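Local coordinates for protein arylesterase (Agrobacterium tumefaciens, PDB 3DCI) that probably hydrolyses ester bonds as a member of the SGNH (GDSL-like) hydrolase family, and binds a zinc ion in the crystal, at residues A[120-125]-A[172-177]; A[151-156]-A[194-199]; A[25-30]-A[66-71]. One frame throughout, in Å; residues are numbered along the deposited sequence. Where two conformers were deposited one is given.

Contact 1: A[120-125]-A[172-177]; sequences GRAEAA and IEQSMR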
loop_
_atom_site.group_PDB
_atom_site.type_symbol
_atom_site.label_atom_id
_atom_site.label_comp_id
_atom_site.label_asym_id
_atom_site.label_seq_id
_atom_site.Cartn_x
_atom_site.Cartn_y
_atom_site.Cartn_z
ATOM N N GLY A 120 7.225 -16.226 14.371
ATOM C CA GLY A 120 7.509 -16.826 15.657
ATOM C C GLY A 120 8.961 -17.173 15.881
ATOM O O GLY A 120 9.271 -17.747 16.913
ATOM N N ARG A 121 9.851 -16.767 14.964
ATOM C CA ARG A 121 11.249 -17.227 14.947
ATOM C C ARG A 121 12.261 -16.105 14.687
ATOM O O ARG A 121 11.925 -15.066 14.162
ATOM C CB ARG A 121 11.428 -18.308 13.883
ATOM C CG ARG A 121 10.707 -19.618 14.193
ATOM C CD ARG A 121 10.917 -20.620 13.073
ATOM N NE ARG A 121 12.339 -20.917 12.869
ATOM C CZ ARG A 121 12.980 -21.952 13.436
ATOM N NH1 ARG A 121 12.335 -22.810 14.241
ATOM N NH2 ARG A 121 14.277 -22.156 13.194
ATOM N N ALA A 122 13.515 -16.366 15.025
ATOM C CA ALA A 122 14.586 -15.386 14.909
ATOM C C ALA A 122 14.982 -15.070 13.455
ATOM O O ALA A 122 15.501 -13.963 13.190
ATOM C CB ALA A 122 15.799 -15.862 15.696
ATOM N N GLU A 123 14.734 -16.019 12.537
ATOM C CA GLU A 123 15.118 -15.885 11.111
ATOM C C GLU A 123 14.578 -14.592 10.535
ATOM O O GLU A 123 15.293 -13.863 9.845
ATOM C CB GLU A 123 14.601 -17.043 10.222
ATOM C CG GLU A 123 15.418 -18.337 10.213
ATOM C CD GLU A 123 15.070 -19.290 11.370
ATOM O OE1 GLU A 123 14.292 -18.878 12.268
ATOM O OE2 GLU A 123 15.583 -20.441 11.381
ATOM N N ALA A 124 13.298 -14.330 10.789
ATOM C CA ALA A 124 12.668 -13.124 10.276
ATOM C C ALA A 124 13.317 -11.841 10.834
ATOM O O ALA A 124 13.414 -10.821 10.128
ATOM C CB ALA A 124 11.121 -13.147 10.561
ATOM N N ALA A 125 13.750 -11.883 12.090
ATOM C CA ALA A 125 14.398 -10.731 12.693
ATOM C C ALA A 125 15.763 -10.467 12.068
ATOM O O ALA A 125 16.060 -9.316 11.748
ATOM C CB ALA A 125 14.518 -10.864 14.201
ATOM N N ILE A 172 10.791 -17.910 24.237
ATOM C CA ILE A 172 12.026 -17.513 24.917
ATOM C C ILE A 172 13.259 -17.938 24.125
ATOM O O ILE A 172 14.160 -17.141 23.882
ATOM C CB ILE A 172 12.110 -18.119 26.336
ATOM C CG1 ILE A 172 11.076 -17.464 27.248
ATOM C CG2 ILE A 172 13.520 -17.921 26.937
ATOM C CD1 ILE A 172 11.041 -18.052 28.672
ATOM N N GLU A 173 13.262 -19.199 23.704
ATOM C CA GLU A 173 14.431 -19.746 23.028
ATOM C C GLU A 173 14.708 -19.024 21.708
ATOM O O GLU A 173 15.873 -18.820 21.358
ATOM C CB GLU A 173 14.332 -21.266 22.862
ATOM C CG GLU A 173 14.655 -22.033 24.165
ATOM C CD GLU A 173 14.867 -23.531 23.963
ATOM O OE1 GLU A 173 15.095 -23.963 22.813
ATOM O OE2 GLU A 173 14.815 -24.290 24.963
ATOM N N GLN A 174 13.664 -18.595 21.002
ATOM C CA GLN A 174 13.870 -17.808 19.784
ATOM C C GLN A 174 14.450 -16.419 20.075
ATOM O O GLN A 174 15.317 -15.974 19.350
ATOM C CB GLN A 174 12.583 -17.669 18.977
ATOM C CG GLN A 174 12.101 -19.007 18.399
ATOM C CD GLN A 174 13.105 -19.625 17.441
ATOM O OE1 GLN A 174 13.681 -18.934 16.602
ATOM N NE2 GLN A 174 13.317 -20.927 17.560
ATOM N N SER A 175 13.955 -15.742 21.114
ATOM C CA SER A 175 14.478 -14.438 21.506
ATOM C C SER A 175 15.969 -14.509 21.864
ATOM O O SER A 175 16.704 -13.541 21.663
ATOM C CB SER A 175 13.694 -13.880 22.690
ATOM O OG SER A 175 13.914 -14.650 23.862
HETATM N N MSE A 176 16.392 -15.665 22.394
HETATM C CA MSE A 176 17.776 -15.886 22.809
HETATM C C MSE A 176 18.705 -16.101 21.614
HETATM O O MSE A 176 19.934 -16.049 21.749
HETATM C CB MSE A 176 17.859 -17.098 23.745
HETATM C CG MSE A 176 17.269 -16.888 25.141
HETATM SE SE MSE A 176 17.414 -18.533 26.161
HETATM C CE MSE A 176 16.765 -17.932 27.908
ATOM N N ARG A 177 18.128 -16.352 20.444
ATOM C CA ARG A 177 18.898 -16.500 19.217
ATOM C C ARG A 177 19.270 -15.151 18.589
ATOM O O ARG A 177 20.105 -15.093 17.687
ATOM C CB ARG A 177 18.127 -17.328 18.176
ATOM C CG ARG A 177 17.899 -18.815 18.501
ATOM C CD ARG A 177 17.023 -19.451 17.391
ATOM N NE ARG A 177 17.735 -19.546 16.104
ATOM C CZ ARG A 177 17.164 -19.659 14.892
ATOM N NH1 ARG A 177 15.834 -19.685 14.740
ATOM N NH2 ARG A 177 17.935 -19.750 13.802
#
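Gln174 OE1 is gripped by two donors: the backbone N of Ala122, at 3.0 Å, and NH1 of Arg177, at 2.9 Å. Both lie in the plane of the amide, each on a lone pair, which fixes the rotation of the Gln174 head. Getting it there takes a fold in the chain at chi2 (-61°), and Gln174 CG is left 3.4 Å from Gly120 O. Arg177 NH1 goes on to Glu123 OE1 at 3.0 Å, 46° out of the carboxylate plane, while Arg177 NH2 adds a weak bond to Glu123 OE2. Arg121 grips Glu123 side-on, NE to OE1 and NH2 to Glu123 OE2 (2.8 Å, on the syn lone pair). Arg121 NE and Arg177 NH1 thus reach Glu123 OE1 from opposite faces, and this shared acid probably offsets the closeness of the two guanidinium groups. Ala122 CB lies under one face of the Arg177 guanidinium, offset toward its rim, and also packs on Arg177 CB at 3.7 Å. Pro116 and Gly169 of a second subunit pack on Arg121 and Glu123, respectively. The three charged residues form a surface salt-bridge network, tying the N-terminal end of helix 122-138 to the segment just before helix 178-189.

Contact 2: A[151-156]-A[194-199]; sequences LIVAPP and FDAGSV
Phe194 turns both its N-H and its C=O to strand 149-154: N donates to Ile152 O, and O accepts from Ala154 N, each at 3.0 Å. The ladder is parallel, and a third bond, Ala196 N to Ala154 O at 2.9 Å, carries it into the 3-10 turn. Val153 CA adds a CA-H...O contact to Phe194 O. On the face of Val153 and Phe194, Leu151 and Phe194 lie side by side and point the same way, with Leu151 CD1 4.1 Å from Phe194 CB. CG1 of Val153, anti to its N (chi1 -179°), meets Ala196 CB at 3.9 Å. Pro156 comes to the same methyl through CD, and its CA packs at 3.7 Å on Gly197 CA, so the chains stay close beyond the strands. On the other face, Asp195 OD1 accepts from Gly197 N in an Asx turn. A water donates to that same oxygen and to Pro155 O, bridging the segments. The Leu151 side chain comes within about 4 Å of that of His192, the zinc ligand opening strand 192-195. Further out, Met108 of strand 104-108 packs against Val153, Pro155 and Ala196. Helix 212-229 receives Phe194 on Ala221 and Leu222, and helix 178-189 lies against the opposite face, with Tyr182 on Ala154 and Ala179 beside Asp195. Strand 192-195 is one of the two outermost strands within this chain, with helices on both faces.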
loop_
_atom_site.group_PDB
_atom_site.type_symbol
_atom_site.label_atom_id
_atom_site.label_comp_id
_atom_site.label_asym_id
_atom_site.label_seq_id
_atom_site.Cartn_x
_atom_site.Cartn_y
_atom_site.Cartn_z
ATOM N N LEU A 151 25.176 0.562 14.532
ATOM C CA LEU A 151 25.278 -0.297 15.679
ATOM C C LEU A 151 23.964 -1.061 15.778
ATOM O O LEU A 151 22.903 -0.461 15.933
ATOM C CB LEU A 151 25.535 0.536 16.913
ATOM C CG LEU A 151 25.566 -0.151 18.283
ATOM C CD1 LEU A 151 26.614 -1.284 18.370
ATOM C CD2 LEU A 151 25.797 0.926 19.374
ATOM N N ILE A 152 24.068 -2.383 15.607
ATOM C CA ILE A 152 22.967 -3.333 15.671
ATOM C C ILE A 152 22.914 -3.788 17.125
ATOM O O ILE A 152 23.904 -4.257 17.629
ATOM C CB ILE A 152 23.258 -4.547 14.724
ATOM C CG1 ILE A 152 23.219 -4.087 13.261
ATOM C CG2 ILE A 152 22.276 -5.701 14.940
ATOM C CD1 ILE A 152 23.815 -5.135 12.257
ATOM N N VAL A 153 21.759 -3.604 17.784
ATOM C CA VAL A 153 21.566 -3.950 19.168
ATOM C C VAL A 153 20.517 -5.063 19.338
ATOM O O VAL A 153 19.360 -4.930 18.900
ATOM C CB VAL A 153 21.172 -2.728 19.972
ATOM C CG1 VAL A 153 20.990 -3.111 21.460
ATOM C CG2 VAL A 153 22.253 -1.617 19.840
ATOM N N ALA A 154 20.925 -6.170 19.952
ATOM C CA ALA A 154 19.990 -7.248 20.232
ATOM C C ALA A 154 19.239 -6.855 21.497
ATOM O O ALA A 154 19.872 -6.448 22.468
ATOM C CB ALA A 154 20.724 -8.590 20.421
ATOM N N PRO A 155 17.889 -6.950 21.484
ATOM C CA PRO A 155 17.129 -6.622 22.670
ATOM C C PRO A 155 17.294 -7.711 23.721
ATOM O O PRO A 155 17.628 -8.849 23.383
ATOM C CB PRO A 155 15.684 -6.572 22.145
ATOM C CG PRO A 155 15.661 -7.535 21.037
ATOM C CD PRO A 155 17.009 -7.384 20.380
ATOM N N PRO A 156 17.074 -7.383 24.991
ATOM C CA PRO A 156 17.194 -8.440 25.994
ATOM C C PRO A 156 16.162 -9.525 25.716
ATOM O O PRO A 156 15.073 -9.196 25.274
ATOM C CB PRO A 156 16.873 -7.725 27.304
ATOM C CG PRO A 156 17.081 -6.272 27.003
ATOM C CD PRO A 156 16.692 -6.096 25.590
ATOM N N PHE A 194 25.947 -4.756 19.742
ATOM C CA PHE A 194 25.895 -4.837 21.197
ATOM C C PHE A 194 24.715 -5.693 21.632
ATOM O O PHE A 194 23.634 -5.587 21.055
ATOM C CB PHE A 194 25.786 -3.438 21.806
ATOM C CG PHE A 194 25.911 -3.420 23.309
ATOM C CD1 PHE A 194 27.153 -3.457 23.911
ATOM C CD2 PHE A 194 24.788 -3.339 24.111
ATOM C CE1 PHE A 194 27.269 -3.437 25.282
ATOM C CE2 PHE A 194 24.909 -3.316 25.492
ATOM C CZ PHE A 194 26.132 -3.373 26.066
ATOM N N ASP A 195 24.939 -6.552 22.625
ATOM C CA ASP A 195 23.870 -7.347 23.220
ATOM C C ASP A 195 23.286 -6.663 24.458
ATOM O O ASP A 195 23.869 -6.709 25.528
ATOM C CB ASP A 195 24.369 -8.744 23.584
ATOM C CG ASP A 195 23.259 -9.628 24.158
ATOM O OD1 ASP A 195 22.049 -9.290 24.022
ATOM O OD2 ASP A 195 23.588 -10.656 24.757
ATOM N N ALA A 196 22.112 -6.039 24.310
ATOM C CA ALA A 196 21.438 -5.370 25.439
ATOM C C ALA A 196 21.088 -6.348 26.550
ATOM O O ALA A 196 20.975 -5.942 27.701
ATOM C CB ALA A 196 20.184 -4.622 24.969
ATOM N N GLY A 197 20.929 -7.632 26.215
ATOM C CA GLY A 197 20.721 -8.679 27.215
ATOM C C GLY A 197 21.893 -8.901 28.157
ATOM O O GLY A 197 21.735 -9.524 29.195
ATOM N N SER A 198 23.078 -8.423 27.784
ATOM C CA SER A 198 24.263 -8.567 28.620
ATOM C C SER A 198 24.231 -7.612 29.802
ATOM O O SER A 198 25.004 -7.786 30.719
ATOM C CB SER A 198 25.548 -8.310 27.813
ATOM O OG SER A 198 25.600 -6.949 27.378
ATOM N N VAL A 199 23.380 -6.587 29.750
ATOM C CA VAL A 199 23.259 -5.600 30.824
ATOM C C VAL A 199 21.847 -5.405 31.381
ATOM O O VAL A 199 21.691 -4.720 32.395
ATOM C CB VAL A 199 23.787 -4.185 30.417
ATOM C CG1 VAL A 199 25.275 -4.235 30.039
ATOM C CG2 VAL A 199 22.931 -3.560 29.311
HETATM O O HOH W 1 19.701 -10.569 23.726
#

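Contact 3: A[25-30]-A[66-71]; sequences TVLAFG and HPEGLG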
loop_
_atom_site.group_PDB
_atom_site.type_symbol
_atom_site.label_atom_id
_atom_site.label_comp_id
_atom_site.label_asym_id
_atom_site.label_seq_id
_atom_site.Cartn_x
_atom_site.Cartn_y
_atom_site.Cartn_z
ATOM N N THR A 25 25.763 13.330 15.646
ATOM C CA THR A 25 24.339 13.070 15.718
ATOM C C THR A 25 24.057 11.573 15.546
ATOM O O THR A 25 24.654 10.907 14.702
ATOM C CB THR A 25 23.571 13.859 14.670
ATOM O OG1 THR A 25 24.065 13.509 13.364
ATOM C CG2 THR A 25 23.705 15.382 14.933
ATOM N N VAL A 26 23.110 11.095 16.345
ATOM C CA VAL A 26 22.831 9.701 16.509
ATOM C C VAL A 26 21.346 9.484 16.412
ATOM O O VAL A 26 20.579 10.187 17.052
ATOM C CB VAL A 26 23.322 9.200 17.891
ATOM C CG1 VAL A 26 22.957 7.734 18.119
ATOM C CG2 VAL A 26 24.844 9.401 18.020
ATOM N N LEU A 27 20.945 8.526 15.586
ATOM C CA LEU A 27 19.551 8.097 15.529
ATOM C C LEU A 27 19.380 6.847 16.379
ATOM O O LEU A 27 20.094 5.860 16.201
ATOM C CB LEU A 27 19.123 7.841 14.082
ATOM C CG LEU A 27 17.746 7.215 13.852
ATOM C CD1 LEU A 27 16.636 8.162 14.334
ATOM C CD2 LEU A 27 17.577 6.854 12.367
ATOM N N ALA A 28 18.452 6.908 17.322
ATOM C CA ALA A 28 18.124 5.790 18.212
ATOM C C ALA A 28 16.788 5.205 17.788
ATOM O O ALA A 28 15.723 5.680 18.195
ATOM C CB ALA A 28 18.076 6.239 19.659
ATOM N N PHE A 29 16.853 4.132 17.014
ATOM C CA PHE A 29 15.703 3.591 16.304
ATOM C C PHE A 29 15.267 2.261 16.910
ATOM O O PHE A 29 16.034 1.303 16.946
ATOM C CB PHE A 29 16.092 3.415 14.810
ATOM C CG PHE A 29 14.910 3.163 13.897
ATOM C CD1 PHE A 29 14.053 4.211 13.536
ATOM C CD2 PHE A 29 14.671 1.900 13.371
ATOM C CE1 PHE A 29 12.971 4.009 12.725
ATOM C CE2 PHE A 29 13.594 1.675 12.526
ATOM C CZ PHE A 29 12.731 2.725 12.200
ATOM N N GLY A 30 14.025 2.181 17.379
ATOM C CA GLY A 30 13.571 0.969 18.041
ATOM C C GLY A 30 12.083 0.862 18.209
ATOM O O GLY A 30 11.327 1.521 17.522
ATOM N N HIS A 66 18.611 11.332 18.686
ATOM C CA HIS A 66 17.227 11.488 18.259
ATOM C C HIS A 66 16.455 10.202 18.533
ATOM O O HIS A 66 16.666 9.193 17.862
ATOM C CB HIS A 66 17.143 11.828 16.768
ATOM C CG HIS A 66 17.982 13.007 16.381
ATOM N ND1 HIS A 66 17.691 14.290 16.794
ATOM C CD2 HIS A 66 19.119 13.095 15.642
ATOM C CE1 HIS A 66 18.605 15.121 16.320
ATOM N NE2 HIS A 66 19.479 14.424 15.616
ATOM N N PRO A 67 15.556 10.241 19.518
ATOM C CA PRO A 67 14.768 9.052 19.867
ATOM C C PRO A 67 13.652 8.762 18.855
ATOM O O PRO A 67 12.870 9.641 18.512
ATOM C CB PRO A 67 14.227 9.395 21.239
ATOM C CG PRO A 67 14.216 10.857 21.301
ATOM C CD PRO A 67 15.225 11.391 20.371
ATOM N N GLU A 68 13.602 7.536 18.353
ATOM C CA GLU A 68 12.548 7.116 17.427
ATOM C C GLU A 68 12.141 5.698 17.804
ATOM O O GLU A 68 12.437 4.734 17.093
ATOM C CB GLU A 68 13.021 7.210 15.976
ATOM C CG GLU A 68 13.449 8.605 15.488
ATOM C CD GLU A 68 12.335 9.631 15.355
ATOM O OE1 GLU A 68 11.128 9.304 15.513
ATOM O OE2 GLU A 68 12.663 10.819 15.060
ATOM N N GLY A 69 11.486 5.599 18.961
ATOM C CA GLY A 69 10.984 4.351 19.499
ATOM C C GLY A 69 9.476 4.248 19.355
ATOM O O GLY A 69 8.741 5.013 19.991
ATOM N N LEU A 70 9.018 3.280 18.556
ATOM C CA LEU A 70 7.592 3.120 18.271
ATOM C C LEU A 70 7.079 1.755 18.756
ATOM O O LEU A 70 7.535 0.707 18.276
ATOM C CB LEU A 70 7.336 3.252 16.770
ATOM C CG LEU A 70 5.862 3.069 16.354
ATOM C CD1 LEU A 70 5.403 4.222 15.480
ATOM C CD2 LEU A 70 5.633 1.692 15.679
ATOM N N GLY A 71 6.087 1.779 19.643
ATOM C CA GLY A 71 5.467 0.548 20.151
ATOM C C GLY A 71 4.924 -0.346 19.044
ATOM O O GLY A 71 4.143 0.100 18.191
#
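Leu27 and Glu68 cross at about a right angle, with Leu27 CD1 only 3.4 Å from Glu68 CG. With CG anti to N, Leu27's chi1 (172°) and chi2 (64°) together bring CD1 over to Glu68. Glu68 bends at chi2 (-69°), turning its carboxylate away from strand 24-30 while CB and CG remain against it. Glu68 CB sits 4.0 Å from Phe29 CD1. The buried acid finds a partner in His99 NE2 of the same chain, which bonds OE2; in the third subunit, His99 NE2 makes a weak bond to OE1 and Glu68 OE2 approaches its counterpart. The close pair of acids could be eased by a shared proton or by charge on these histidines. The His66 ring lies obliquely near Val26 O, with His66 CD2 at 3.5 Å, and stacks on same-chain His99. Beneath these side chains runs a parallel ladder of five bonds, from His66 N to Val26 O (2.8 Å) through to Leu70 N to Gly30 O. Gly30 pairs with Gly69 at its end, near a possible Ser-His-Asp triad. Helix 88-99 packs on the Leu27 and Phe29 face, helix 51-59 on Ala28 and Pro67, and strand 104-108 continues the sheet beyond strand 24-30.

In the fold
Contacts 2 and 3 are pairings in one parallel five-stranded sheet, ordered 63-69, 24-30, 104-108, 149-154, 192-195: each joins a strand that is outermost within this chain to its inner neighbour, with strand 104-108 between the two pairs. Their centres are about 15 Å apart, on opposite sides of the chain's centre. Contact 3 closes first along the chain; contacts 1 and 2 then interleave, as strand 149-154 falls between helices 122-138 and 172-175. Contact 1 lies at the surface, its centre about 14 Å from that of contact 2 and about 22 Å from that of contact 3. Together they trace the three-layer alpha/beta/alpha build of SGNH hydrolases, with contacts 1 and 3 also reaching different neighbouring subunits.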